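Local atomic coordinates of periplasmic binding protein (Veillonella parvula, PDB entry 4LJS), a protein that probably captures a ligand, perhaps an iron chelate or a related cofactor, outside the cytoplasmic membrane and hands it to an ABC importer. Residues A98-V103 and T127-R132; F199-G204 and D254-Q259; A190-P195 and G309-L314; D152-Y157 and I297-S302. All blocks are in the same frame, centred on the assembly; numbering follows the deposited sequence.

Interactions 1 and 2 are partly buried, whereas 3 and 4 are buried contacts. Interaction 4 lies close to the middle of the chain, with its centre about 6 Å from the chain's centre. It shares helix 299-310 with interaction 3: one takes the start of the helix, the other its end. Interactions 1 and 3 lie on opposite sides of the chain's centre, with their own centres about 49 Å apart. Interaction 2 is nested in sequence inside the loops closed by 3 and 4. Its chemistry also stands apart. Interactions 1, 3 and 4 rest mainly on carbon against carbon, while interaction 2 is polar, with a glutamine amide held between two glutamates.

Interaction 1 (A98-V103 and T127-R132)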
loop_
_atom_site.group_PDB
_atom_site.type_symbol
_atom_site.label_atom_id
_atom_site.label_comp_id
_atom_site.label_asym_id
_atom_site.label_seq_id
_atom_site.Cartn_x
_atom_site.Cartn_y
_atom_site.Cartn_z
ATOM N N ALA A 98 -7.290 -1.313 19.257
ATOM C CA ALA A 98 -7.158 -2.462 18.370
ATOM C C ALA A 98 -7.072 -3.741 19.185
ATOM O O ALA A 98 -6.049 -4.419 19.202
ATOM C CB ALA A 98 -5.928 -2.317 17.437
ATOM N N ASN A 99 -8.155 -4.049 19.885
ATOM C CA ASN A 99 -8.258 -5.287 20.637
ATOM C C ASN A 99 -9.700 -5.741 20.537
ATOM O O ASN A 99 -10.585 -4.946 20.200
ATOM C CB ASN A 99 -7.857 -5.090 22.095
ATOM C CG ASN A 99 -8.707 -4.057 22.787
ATOM O OD1 ASN A 99 -9.845 -4.330 23.160
ATOM N ND2 ASN A 99 -8.171 -2.851 22.942
ATOM N N LEU A 100 -9.936 -7.015 20.825
ATOM C CA LEU A 100 -11.240 -7.601 20.572
ATOM C C LEU A 100 -12.343 -6.920 21.388
ATOM O O LEU A 100 -13.442 -6.672 20.882
ATOM C CB LEU A 100 -11.203 -9.116 20.809
ATOM C CG LEU A 100 -12.523 -9.882 20.637
ATOM C CD1 LEU A 100 -13.093 -9.742 19.217
ATOM C CD2 LEU A 100 -12.348 -11.350 21.012
ATOM N N GLU A 101 -12.042 -6.600 22.640
ATOM C CA GLU A 101 -13.054 -6.046 23.531
ATOM C C GLU A 101 -13.548 -4.673 23.049
ATOM O O GLU A 101 -14.751 -4.417 23.029
ATOM C CB GLU A 101 -12.533 -5.983 24.968
ATOM C CG GLU A 101 -13.533 -6.458 25.981
ATOM C CD GLU A 101 -12.972 -6.528 27.393
ATOM O OE1 GLU A 101 -12.412 -7.589 27.762
ATOM O OE2 GLU A 101 -13.107 -5.528 28.133
ATOM N N SER A 102 -12.627 -3.805 22.638
ATOM C CA SER A 102 -12.999 -2.483 22.107
ATOM C C SER A 102 -13.766 -2.583 20.782
ATOM O O SER A 102 -14.745 -1.872 20.565
ATOM C CB SER A 102 -11.760 -1.601 21.895
ATOM O OG SER A 102 -10.966 -1.535 23.064
ATOM N N VAL A 103 -13.308 -3.456 19.891
ATOM C CA VAL A 103 -13.974 -3.623 18.599
ATOM C C VAL A 103 -15.383 -4.229 18.725
ATOM O O VAL A 103 -16.289 -3.846 17.987
ATOM C CB VAL A 103 -13.100 -4.396 17.610
ATOM C CG1 VAL A 103 -13.867 -4.694 16.326
ATOM C CG2 VAL A 103 -11.848 -3.583 17.290
ATOM N N THR A 127 -15.454 -16.257 10.529
ATOM C CA THR A 127 -16.506 -17.112 11.067
ATOM C C THR A 127 -17.105 -16.532 12.352
ATOM O O THR A 127 -18.317 -16.582 12.566
ATOM C CB THR A 127 -15.974 -18.536 11.316
ATOM O OG1 THR A 127 -15.736 -19.172 10.053
ATOM C CG2 THR A 127 -16.979 -19.368 12.105
ATOM N N PHE A 128 -16.248 -15.972 13.197
ATOM C CA PHE A 128 -16.687 -15.343 14.432
ATOM C C PHE A 128 -17.603 -14.162 14.129
ATOM O O PHE A 128 -18.682 -14.035 14.707
ATOM C CB PHE A 128 -15.468 -14.889 15.239
ATOM C CG PHE A 128 -15.805 -14.079 16.454
ATOM C CD1 PHE A 128 -15.914 -12.695 16.377
ATOM C CD2 PHE A 128 -15.984 -14.692 17.684
ATOM C CE1 PHE A 128 -16.218 -11.938 17.509
ATOM C CE2 PHE A 128 -16.287 -13.939 18.816
ATOM C CZ PHE A 128 -16.401 -12.555 18.722
ATOM N N TRP A 129 -17.164 -13.303 13.218
ATOM C CA TRP A 129 -17.902 -12.091 12.885
ATOM C C TRP A 129 -19.169 -12.367 12.089
ATOM O O TRP A 129 -20.154 -11.637 12.210
ATOM C CB TRP A 129 -16.995 -11.105 12.143
ATOM C CG TRP A 129 -15.994 -10.500 13.066
ATOM C CD1 TRP A 129 -14.650 -10.737 13.093
ATOM C CD2 TRP A 129 -16.265 -9.582 14.134
ATOM N NE1 TRP A 129 -14.063 -10.017 14.108
ATOM C CE2 TRP A 129 -15.032 -9.296 14.761
ATOM C CE3 TRP A 129 -17.429 -8.969 14.618
ATOM C CZ2 TRP A 129 -14.927 -8.424 15.846
ATOM C CZ3 TRP A 129 -17.330 -8.102 15.698
ATOM C CH2 TRP A 129 -16.082 -7.833 16.300
ATOM N N GLN A 130 -19.147 -13.421 11.280
ATOM C CA GLN A 130 -20.318 -13.776 10.495
ATOM C C GLN A 130 -21.454 -14.226 11.410
ATOM O O GLN A 130 -22.631 -14.091 11.076
ATOM C CB GLN A 130 -19.975 -14.831 9.439
ATOM C CG GLN A 130 -19.265 -14.233 8.220
ATOM C CD GLN A 130 -18.588 -15.274 7.343
ATOM O OE1 GLN A 130 -18.571 -16.460 7.669
ATOM N NE2 GLN A 130 -18.026 -14.830 6.224
ATOM N N ALA A 131 -21.096 -14.737 12.582
ATOM C CA ALA A 131 -22.100 -15.134 13.556
ATOM C C ALA A 131 -22.673 -13.895 14.245
ATOM O O ALA A 131 -23.738 -13.949 14.858
ATOM C CB ALA A 131 -21.496 -16.082 14.575
ATOM N N ARG A 132 -21.952 -12.781 14.141
ATOM C CA ARG A 132 -22.408 -11.515 14.699
ATOM C C ARG A 132 -22.993 -10.628 13.603
ATOM O O ARG A 132 -23.148 -9.425 13.789
ATOM C CB ARG A 132 -21.255 -10.804 15.417
ATOM C CG ARG A 132 -20.573 -11.679 16.467
ATOM C CD ARG A 132 -19.563 -10.910 17.324
ATOM N NE ARG A 132 -20.162 -9.849 18.146
ATOM C CZ ARG A 132 -20.899 -10.054 19.238
ATOM N NH1 ARG A 132 -21.162 -11.290 19.651
ATOM N NH2 ARG A 132 -21.390 -9.019 19.920
#
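V103 and W129 bring the two backbones nearest each other, and even so their CA atoms lie 10.9 Å apart. The segments belong to helix 100-106 and helix 126-130, and side chains alone span the distance. N99 caps the first helix. Its OD1 accepts from S102 N at 2.9 Å in a nearly straight bond. S102 OG gives to the same oxygen, from the same face of the amide. Across the contact, V103 CG1 touches W129 CH2 at 3.8 Å, at the six-membered end of the indole. CG1 of V103 is anti to its own N (chi1 174°), the branch that meets W129. L100 reaches in with one methyl: L100 CD1 lies 4.1 Å from W129 CZ2 and 4.2 Å from F128 CE1. L100 and W129 run antiparallel, each side chain passing the other. F128 turns an edge to W129, with F128 CD1 3.7 Å above the centre of the W129 ring face. L104 and L111 add to the cluster. The contact between these segments is thus made of carbon on carbon. The one polar atom of the indole, NE1, is bonded to L123 O, so the ring can lie buried among apolar groups, aliphatic and aromatic, at little polar cost.

Interaction 2 (F199-G204 and D254-Q259)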
loop_
_atom_site.group_PDB
_atom_site.type_symbol
_atom_site.label_atom_id
_atom_site.label_comp_id
_atom_site.label_asym_id
_atom_site.label_seq_id
_atom_site.Cartn_x
_atom_site.Cartn_y
_atom_site.Cartn_z
ATOM N N PHE A 199 15.986 -1.559 -5.531
ATOM C CA PHE A 199 15.110 -1.186 -4.425
ATOM C C PHE A 199 15.646 -1.773 -3.130
ATOM O O PHE A 199 15.757 -2.995 -2.990
ATOM C CB PHE A 199 13.691 -1.699 -4.651
ATOM C CG PHE A 199 13.043 -1.171 -5.897
ATOM C CD1 PHE A 199 13.293 -1.756 -7.130
ATOM C CD2 PHE A 199 12.167 -0.102 -5.834
ATOM C CE1 PHE A 199 12.686 -1.276 -8.277
ATOM C CE2 PHE A 199 11.556 0.386 -6.976
ATOM C CZ PHE A 199 11.821 -0.200 -8.202
ATOM N N ILE A 200 15.984 -0.903 -2.188
ATOM C CA ILE A 200 16.487 -1.348 -0.896
ATOM C C ILE A 200 15.925 -0.518 0.245
ATOM O O ILE A 200 15.584 0.653 0.064
ATOM C CB ILE A 200 18.029 -1.293 -0.822
ATOM C CG1 ILE A 200 18.540 0.063 -1.316
ATOM C CG2 ILE A 200 18.642 -2.421 -1.633
ATOM C CD1 ILE A 200 19.967 0.359 -0.922
ATOM N N GLU A 201 15.820 -1.141 1.417
ATOM C CA GLU A 201 15.505 -0.427 2.649
ATOM C C GLU A 201 16.722 -0.500 3.548
ATOM O O GLU A 201 17.341 -1.557 3.679
ATOM C CB GLU A 201 14.289 -1.028 3.370
ATOM C CG GLU A 201 14.016 -0.383 4.735
ATOM C CD GLU A 201 12.801 -0.953 5.465
ATOM O OE1 GLU A 201 12.277 -2.009 5.043
ATOM O OE2 GLU A 201 12.373 -0.331 6.468
ATOM N N VAL A 202 17.074 0.625 4.159
ATOM C CA VAL A 202 18.227 0.664 5.043
ATOM C C VAL A 202 17.831 0.327 6.472
ATOM O O VAL A 202 16.956 0.969 7.052
ATOM C CB VAL A 202 18.921 2.032 5.009
ATOM C CG1 VAL A 202 19.967 2.120 6.114
ATOM C CG2 VAL A 202 19.549 2.260 3.645
ATOM N N GLN A 203 18.475 -0.698 7.023
ATOM C CA GLN A 203 18.246 -1.113 8.397
ATOM C C GLN A 203 19.583 -1.236 9.099
ATOM O O GLN A 203 20.291 -2.231 8.938
ATOM C CB GLN A 203 17.502 -2.445 8.439
ATOM C CG GLN A 203 16.022 -2.315 8.141
ATOM C CD GLN A 203 15.276 -1.606 9.257
ATOM O OE1 GLN A 203 15.515 -1.859 10.440
ATOM N NE2 GLN A 203 14.375 -0.709 8.886
ATOM N N GLY A 204 19.924 -0.215 9.877
ATOM C CA GLY A 204 21.235 -0.139 10.488
ATOM C C GLY A 204 22.280 0.060 9.409
ATOM O O GLY A 204 22.208 1.009 8.624
ATOM N N ASP A 254 7.302 3.803 8.032
ATOM C CA ASP A 254 6.805 4.968 8.733
ATOM C C ASP A 254 7.517 5.434 10.032
ATOM O O ASP A 254 7.794 6.600 10.125
ATOM C CB ASP A 254 5.262 5.093 8.753
ATOM C CG ASP A 254 4.545 3.841 9.189
ATOM O OD1 ASP A 254 5.173 2.873 9.623
ATOM O OD2 ASP A 254 3.322 3.853 9.121
ATOM N N GLY A 255 7.833 4.583 11.011
ATOM C CA GLY A 255 8.520 5.123 12.170
ATOM C C GLY A 255 9.851 5.765 11.844
ATOM O O GLY A 255 10.324 6.638 12.574
ATOM N N GLU A 256 10.440 5.352 10.725
ATOM C CA GLU A 256 11.792 5.770 10.381
ATOM C C GLU A 256 11.861 7.000 9.480
ATOM O O GLU A 256 12.918 7.317 8.941
ATOM C CB GLU A 256 12.575 4.594 9.804
ATOM C CG GLU A 256 12.793 3.505 10.849
ATOM C CD GLU A 256 12.881 2.122 10.254
ATOM O OE1 GLU A 256 13.371 1.998 9.113
ATOM O OE2 GLU A 256 12.451 1.159 10.925
ATOM N N TYR A 257 10.733 7.694 9.348
ATOM C CA TYR A 257 10.682 8.985 8.667
ATOM C C TYR A 257 11.598 10.009 9.331
ATOM O O TYR A 257 12.243 10.811 8.651
ATOM C CB TYR A 257 9.248 9.525 8.644
ATOM C CG TYR A 257 8.427 9.067 7.456
ATOM C CD1 TYR A 257 8.425 7.736 7.058
ATOM C CD2 TYR A 257 7.640 9.963 6.743
ATOM C CE1 TYR A 257 7.675 7.310 5.971
ATOM C CE2 TYR A 257 6.882 9.546 5.651
ATOM C CZ TYR A 257 6.904 8.216 5.275
ATOM O OH TYR A 257 6.156 7.787 4.204
ATOM N N SER A 258 11.652 9.975 10.663
ATOM C CA SER A 258 12.464 10.918 11.430
ATOM C C SER A 258 13.968 10.733 11.198
ATOM O O SER A 258 14.766 11.612 11.516
ATOM C CB SER A 258 12.139 10.820 12.925
ATOM O OG SER A 258 12.408 9.522 13.429
ATOM N N GLN A 259 14.344 9.590 10.635
ATOM C CA GLN A 259 15.742 9.300 10.351
ATOM C C GLN A 259 16.084 9.478 8.876
ATOM O O GLN A 259 17.169 9.101 8.446
ATOM C CB GLN A 259 16.083 7.874 10.788
ATOM C CG GLN A 259 16.145 7.697 12.289
ATOM C CD GLN A 259 17.169 8.609 12.930
ATOM O OE1 GLN A 259 16.824 9.638 13.513
ATOM N NE2 GLN A 259 18.441 8.239 12.824
#
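The amide of Q203 meets the carboxylate of E256 with the two planes 56° apart, so the groups are turned well out of a flat pairing. The carboxylate of E201 completes the group. It is approached from above its plane, with Q203 NE2 64° out of that plane. This bond, Q203 NE2 to E201 OE2, measures 3.2 Å. The same nitrogen gives two weak bonds across the contact. Q203 NE2 to E256 OE1 is short at 2.9 Å but strongly bent. Q203 NE2 to E256 OE2 is long at 3.4 Å but almost straight. The Q203 chain bends at chi2 (-70°), which turns its NE2 toward both acids, whereas the E256 chain runs extended beyond CG to meet it. The two acids come close, with E201 OE2 3.7 Å from E256 OE1, and if both are ionised the amide N-H groups between them probably ease the repulsion. A leucine in place of Q203 would probably leave E201 OE2 and E256 facing each other without the shared donor. The other oxygen of E201, OE1, pairs with R208 and bonds to Y210 OH. Segment 199-204 is the end of strand 196-203, which pairs in parallel with strand 247-252 and antiparallel with strand 206-209. Segment 254-259 is the loop that leaves strand 247-252 and leads into helix 260-268. The contact therefore ties the end of one strand to the loop that follows its parallel neighbour.

Interaction 3 (A190-P195 and G309-L314); sequences AHEKPP and GLYPNL
P195 meets L310 and Y311 where the loop between helix 168-188 and strand 196-203 passes the end of helix 299-310. The backbones are near here, with P195 CA 6.3 Å from L310 CA. The proline ring works with two of its carbons. P195 CG packs on L310 CD2 at 3.8 Å, and the two side chains cross at about a right angle. P195 CD sits 3.6 Å from Y311 CE1 and 3.5 Å from Y311 OH, at the phenol end of the ring. The ring is placed there with CG of Y311 beside its own N, chi1 -56°. E192 lies farther along the same ring, with E192 OE1 4.4 Å from Y311 CD1, a loose approach. The phenol itself is satisfied elsewhere, since Y311 OH bonds to L223 O. An alanine at Y311 would probably open a gap against P195 and leave L223 O without its hydroxyl partner. L310 continues inward onto V247 and F249 of strand 247-252. P195 is also linked through its backbone to D226. The contact joins a helix terminus to a loop entering a sheet strand, as in a layered alpha/beta lobe where helices pack over the sheet.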
loop_
_atom_site.group_PDB
_atom_site.type_symbol
_atom_site.label_atom_id
_atom_site.label_comp_id
_atom_site.label_asym_id
_atom_site.label_seq_id
_atom_site.Cartn_x
_atom_site.Cartn_y
_atom_site.Cartn_z
ATOM N N ALA A 190 9.899 2.982 -24.992
ATOM C CA ALA A 190 10.195 1.640 -25.492
ATOM C C ALA A 190 11.411 1.601 -26.422
ATOM O O ALA A 190 12.053 0.570 -26.557
ATOM C CB ALA A 190 8.970 1.043 -26.181
ATOM N N HIS A 191 11.728 2.727 -27.045
ATOM C CA HIS A 191 12.871 2.814 -27.945
ATOM C C HIS A 191 14.194 3.020 -27.209
ATOM O O HIS A 191 15.259 2.991 -27.823
ATOM C CB HIS A 191 12.673 3.966 -28.924
ATOM C CG HIS A 191 12.565 5.299 -28.257
ATOM N ND1 HIS A 191 11.460 5.677 -27.525
ATOM C CD2 HIS A 191 13.426 6.342 -28.204
ATOM C CE1 HIS A 191 11.643 6.896 -27.054
ATOM N NE2 HIS A 191 12.829 7.322 -27.451
ATOM N N GLU A 192 14.120 3.233 -25.897
ATOM C CA GLU A 192 15.306 3.516 -25.094
ATOM C C GLU A 192 15.793 2.267 -24.366
ATOM O O GLU A 192 15.050 1.300 -24.220
ATOM C CB GLU A 192 15.014 4.631 -24.078
ATOM C CG GLU A 192 14.583 5.955 -24.706
ATOM C CD GLU A 192 14.170 7.000 -23.677
ATOM O OE1 GLU A 192 13.823 6.627 -22.537
ATOM O OE2 GLU A 192 14.195 8.204 -24.012
ATOM N N LYS A 193 17.045 2.292 -23.914
ATOM C CA LYS A 193 17.585 1.222 -23.081
ATOM C C LYS A 193 16.912 1.245 -21.715
ATOM O O LYS A 193 16.889 2.286 -21.057
ATOM C CB LYS A 193 19.097 1.385 -22.912
ATOM C CG LYS A 193 19.745 0.324 -22.036
ATOM C CD LYS A 193 21.264 0.382 -22.131
ATOM C CE LYS A 193 21.911 -0.716 -21.295
ATOM N NZ LYS A 193 23.394 -0.756 -21.453
ATOM N N PRO A 194 16.359 0.096 -21.286
ATOM C CA PRO A 194 15.681 -0.011 -19.989
ATOM C C PRO A 194 16.637 0.328 -18.856
ATOM O O PRO A 194 17.769 -0.147 -18.868
ATOM C CB PRO A 194 15.298 -1.493 -19.908
ATOM C CG PRO A 194 15.332 -1.984 -21.313
ATOM C CD PRO A 194 16.409 -1.195 -21.990
ATOM N N PRO A 195 16.193 1.152 -17.897
ATOM C CA PRO A 195 17.051 1.534 -16.771
ATOM C C PRO A 195 17.233 0.364 -15.805
ATOM O O PRO A 195 16.327 -0.454 -15.658
ATOM C CB PRO A 195 16.256 2.657 -16.101
ATOM C CG PRO A 195 14.837 2.339 -16.416
ATOM C CD PRO A 195 14.852 1.757 -17.804
ATOM N N GLY A 309 11.506 8.492 -11.251
ATOM C CA GLY A 309 12.897 8.144 -11.011
ATOM C C GLY A 309 13.525 7.289 -12.107
ATOM O O GLY A 309 14.718 7.418 -12.408
ATOM N N LEU A 310 12.733 6.403 -12.707
ATOM C CA LEU A 310 13.248 5.536 -13.763
ATOM C C LEU A 310 13.479 6.329 -15.037
ATOM O O LEU A 310 14.475 6.126 -15.730
ATOM C CB LEU A 310 12.283 4.381 -14.050
ATOM C CG LEU A 310 12.189 3.262 -13.015
ATOM C CD1 LEU A 310 11.066 2.304 -13.393
ATOM C CD2 LEU A 310 13.526 2.532 -12.894
ATOM N N TYR A 311 12.567 7.252 -15.334
ATOM C CA TYR A 311 12.615 7.970 -16.606
ATOM C C TYR A 311 12.634 9.501 -16.484
ATOM O O TYR A 311 11.678 10.162 -16.878
ATOM C CB TYR A 311 11.444 7.510 -17.477
ATOM C CG TYR A 311 11.422 6.011 -17.682
ATOM C CD1 TYR A 311 12.293 5.401 -18.577
ATOM C CD2 TYR A 311 10.546 5.198 -16.966
ATOM C CE1 TYR A 311 12.279 4.034 -18.769
ATOM C CE2 TYR A 311 10.529 3.814 -17.158
ATOM C CZ TYR A 311 11.397 3.243 -18.061
ATOM O OH TYR A 311 11.399 1.876 -18.262
ATOM N N PRO A 312 13.741 10.066 -15.965
ATOM C CA PRO A 312 13.877 11.507 -15.698
ATOM C C PRO A 312 13.684 12.372 -16.943
ATOM O O PRO A 312 13.281 13.531 -16.832
ATOM C CB PRO A 312 15.328 11.646 -15.212
ATOM C CG PRO A 312 15.728 10.284 -14.784
ATOM C CD PRO A 312 14.991 9.339 -15.681
ATOM N N ASN A 313 13.974 11.825 -18.116
ATOM C CA ASN A 313 13.793 12.584 -19.347
ATOM C C ASN A 313 12.332 12.716 -19.747
ATOM O O ASN A 313 11.936 13.712 -20.348
ATOM C CB ASN A 313 14.607 11.981 -20.491
ATOM C CG ASN A 313 16.089 12.235 -20.337
ATOM O OD1 ASN A 313 16.501 13.280 -19.831
ATOM N ND2 ASN A 313 16.902 11.275 -20.766
ATOM N N LEU A 314 11.536 11.706 -19.422
ATOM C CA LEU A 314 10.104 11.755 -19.692
ATOM C C LEU A 314 9.406 12.645 -18.665
ATOM O O LEU A 314 8.425 13.316 -18.979
ATOM C CB LEU A 314 9.504 10.350 -19.660
ATOM C CG LEU A 314 8.020 10.258 -20.020
ATOM C CD1 LEU A 314 7.786 10.814 -21.410
ATOM C CD2 LEU A 314 7.550 8.821 -19.935
#

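Interaction 4 (D152-Y157 and I297-S302); sequences DMEYKY and IRLLDS. Unlike the reference sequence in segment 297-302: S302 (reference Gly).
L299 packs against E154 and Y155 where two helices meet, helix 151-164 and helix 299-310. This lies near the middle of a fold probably built, as in its family, of two alpha/beta lobes joined by a long helix, here most likely 168-188. The tight part is small. E154 CA and L299 CA are 7.6 Å apart, and a single methyl does the touching. L299 CD2 lies 3.8 Å from E154 CB and 4.1 Å from Y155 CE1. CG of L299 is anti to the backbone N (chi1 178°), and from there CD2 reaches both partners. Leucine and tyrosine side chains cross at about a right angle. Y155 also rests on M178 and Q179 of helix 168-188, and L299 on I219 of helix 215-222, so four helices close round this spot. The carboxylate of E154 is buried but bonded at both oxygens: OE1 takes G296 N, just before segment 297-302, and OE2 bonds to S141 OG. The chain of E154 bends at chi2 as it leads there. The contact is looser beyond this core. Y157 points its CB toward segment 297-302 but does not reach it. D152 is exposed and points away. R298 and D301 keep clear of segment 152-157 and pair with each other. R298 NE reaches D301 OD1 at 2.7 Å, with the acid oxygen in the guanidinium plane but the donor 54° out of the carboxylate plane.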
loop_
_atom_site.group_PDB
_atom_site.type_symbol
_atom_site.label_atom_id
_atom_site.label_comp_id
_atom_site.label_asym_id
_atom_site.label_seq_id
_atom_site.Cartn_x
_atom_site.Cartn_y
_atom_site.Cartn_z
ATOM N N ASP A 152 -1.475 -6.110 -9.571
ATOM C CA ASP A 152 -2.781 -6.724 -9.782
ATOM C C ASP A 152 -3.559 -6.950 -8.484
ATOM O O ASP A 152 -4.748 -6.639 -8.416
ATOM C CB ASP A 152 -2.642 -8.043 -10.546
ATOM C CG ASP A 152 -2.450 -7.832 -12.040
ATOM O OD1 ASP A 152 -2.761 -6.723 -12.529
ATOM O OD2 ASP A 152 -1.992 -8.775 -12.724
HETATM N N MSE A 153 -2.898 -7.484 -7.460
HETATM C CA MSE A 153 -3.569 -7.695 -6.176
HETATM C C MSE A 153 -4.127 -6.396 -5.616
HETATM O O MSE A 153 -5.204 -6.393 -5.027
HETATM C CB MSE A 153 -2.630 -8.317 -5.148
HETATM C CG MSE A 153 -2.250 -9.735 -5.448
HETATM SE SE MSE A 153 -0.837 -10.310 -4.249
HETATM C CE MSE A 153 -0.532 -12.089 -5.027
ATOM N N GLU A 154 -3.391 -5.297 -5.795
ATOM C CA GLU A 154 -3.854 -3.994 -5.315
ATOM C C GLU A 154 -5.062 -3.504 -6.109
ATOM O O GLU A 154 -6.005 -2.953 -5.535
ATOM C CB GLU A 154 -2.730 -2.954 -5.350
ATOM C CG GLU A 154 -1.527 -3.314 -4.488
ATOM C CD GLU A 154 -1.918 -3.702 -3.064
ATOM O OE1 GLU A 154 -2.723 -2.975 -2.436
ATOM O OE2 GLU A 154 -1.421 -4.740 -2.578
ATOM N N TYR A 155 -5.035 -3.708 -7.426
ATOM C CA TYR A 155 -6.173 -3.346 -8.271
ATOM C C TYR A 155 -7.447 -4.072 -7.835
ATOM O O TYR A 155 -8.502 -3.455 -7.702
ATOM C CB TYR A 155 -5.884 -3.648 -9.744
ATOM C CG TYR A 155 -4.798 -2.783 -10.344
ATOM C CD1 TYR A 155 -4.538 -1.520 -9.836
ATOM C CD2 TYR A 155 -4.038 -3.226 -11.425
ATOM C CE1 TYR A 155 -3.548 -0.721 -10.379
ATOM C CE2 TYR A 155 -3.038 -2.431 -11.974
ATOM C CZ TYR A 155 -2.799 -1.177 -11.442
ATOM O OH TYR A 155 -1.814 -0.362 -11.965
ATOM N N LYS A 156 -7.343 -5.383 -7.621
ATOM C CA LYS A 156 -8.496 -6.183 -7.235
ATOM C C LYS A 156 -9.001 -5.723 -5.871
ATOM O O LYS A 156 -10.207 -5.671 -5.626
ATOM C CB LYS A 156 -8.141 -7.673 -7.183
ATOM C CG LYS A 156 -9.175 -8.513 -6.413
ATOM C CD LYS A 156 -8.882 -10.017 -6.467
ATOM C CE LYS A 156 -9.833 -10.817 -5.566
ATOM N NZ LYS A 156 -9.564 -10.622 -4.103
ATOM N N TYR A 157 -8.059 -5.390 -4.994
ATOM C CA TYR A 157 -8.367 -4.917 -3.653
ATOM C C TYR A 157 -9.262 -3.693 -3.757
ATOM O O TYR A 157 -10.323 -3.623 -3.138
ATOM C CB TYR A 157 -7.066 -4.562 -2.939
ATOM C CG TYR A 157 -7.207 -4.002 -1.537
ATOM C CD1 TYR A 157 -7.355 -4.849 -0.442
ATOM C CD2 TYR A 157 -7.151 -2.629 -1.303
ATOM C CE1 TYR A 157 -7.454 -4.350 0.841
ATOM C CE2 TYR A 157 -7.253 -2.115 -0.016
ATOM C CZ TYR A 157 -7.409 -2.983 1.054
ATOM O OH TYR A 157 -7.512 -2.499 2.342
ATOM N N ILE A 297 -4.907 2.189 -2.329
ATOM C CA ILE A 297 -4.929 3.395 -3.158
ATOM C C ILE A 297 -3.583 4.138 -3.239
ATOM O O ILE A 297 -3.330 4.840 -4.214
ATOM C CB ILE A 297 -6.073 4.367 -2.718
ATOM C CG1 ILE A 297 -6.385 5.386 -3.814
ATOM C CG2 ILE A 297 -5.733 5.058 -1.402
ATOM C CD1 ILE A 297 -6.764 4.769 -5.141
ATOM N N ARG A 298 -2.713 3.961 -2.240
ATOM C CA ARG A 298 -1.431 4.679 -2.209
ATOM C C ARG A 298 -0.404 4.116 -3.207
ATOM O O ARG A 298 0.721 4.623 -3.328
ATOM C CB ARG A 298 -0.840 4.730 -0.790
ATOM C CG ARG A 298 -1.717 5.455 0.238
ATOM C CD ARG A 298 -2.033 6.883 -0.204
ATOM N NE ARG A 298 -0.826 7.701 -0.295
ATOM C CZ ARG A 298 -0.272 8.338 0.732
ATOM N NH1 ARG A 298 -0.814 8.263 1.952
ATOM N NH2 ARG A 298 0.826 9.056 0.539
ATOM N N LEU A 299 -0.793 3.069 -3.920
ATOM C CA LEU A 299 0.001 2.573 -5.040
ATOM C C LEU A 299 0.271 3.689 -6.071
ATOM O O LEU A 299 1.283 3.670 -6.770
ATOM C CB LEU A 299 -0.710 1.393 -5.711
ATOM C CG LEU A 299 -0.025 0.779 -6.936
ATOM C CD1 LEU A 299 1.431 0.422 -6.633
ATOM C CD2 LEU A 299 -0.778 -0.435 -7.415
ATOM N N LEU A 300 -0.636 4.660 -6.154
ATOM C CA LEU A 300 -0.446 5.804 -7.042
ATOM C C LEU A 300 0.835 6.579 -6.725
ATOM O O LEU A 300 1.539 7.021 -7.636
ATOM C CB LEU A 300 -1.658 6.739 -6.990
ATOM C CG LEU A 300 -1.589 7.962 -7.911
ATOM C CD1 LEU A 300 -1.363 7.545 -9.374
ATOM C CD2 LEU A 300 -2.835 8.841 -7.773
ATOM N N ASP A 301 1.133 6.738 -5.436
ATOM C CA ASP A 301 2.339 7.449 -5.003
ATOM C C ASP A 301 3.611 6.736 -5.478
ATOM O O ASP A 301 4.561 7.375 -5.944
ATOM C CB ASP A 301 2.372 7.597 -3.473
ATOM C CG ASP A 301 1.287 8.518 -2.943
ATOM O OD1 ASP A 301 0.136 8.062 -2.784
ATOM O OD2 ASP A 301 1.585 9.697 -2.666
ATOM N N SER A 302 3.635 5.412 -5.346
ATOM C CA SER A 302 4.812 4.653 -5.754
ATOM C C SER A 302 4.983 4.597 -7.269
ATOM O O SER A 302 6.108 4.691 -7.761
ATOM C CB SER A 302 4.820 3.249 -5.158
ATOM O OG SER A 302 3.603 2.562 -5.366
#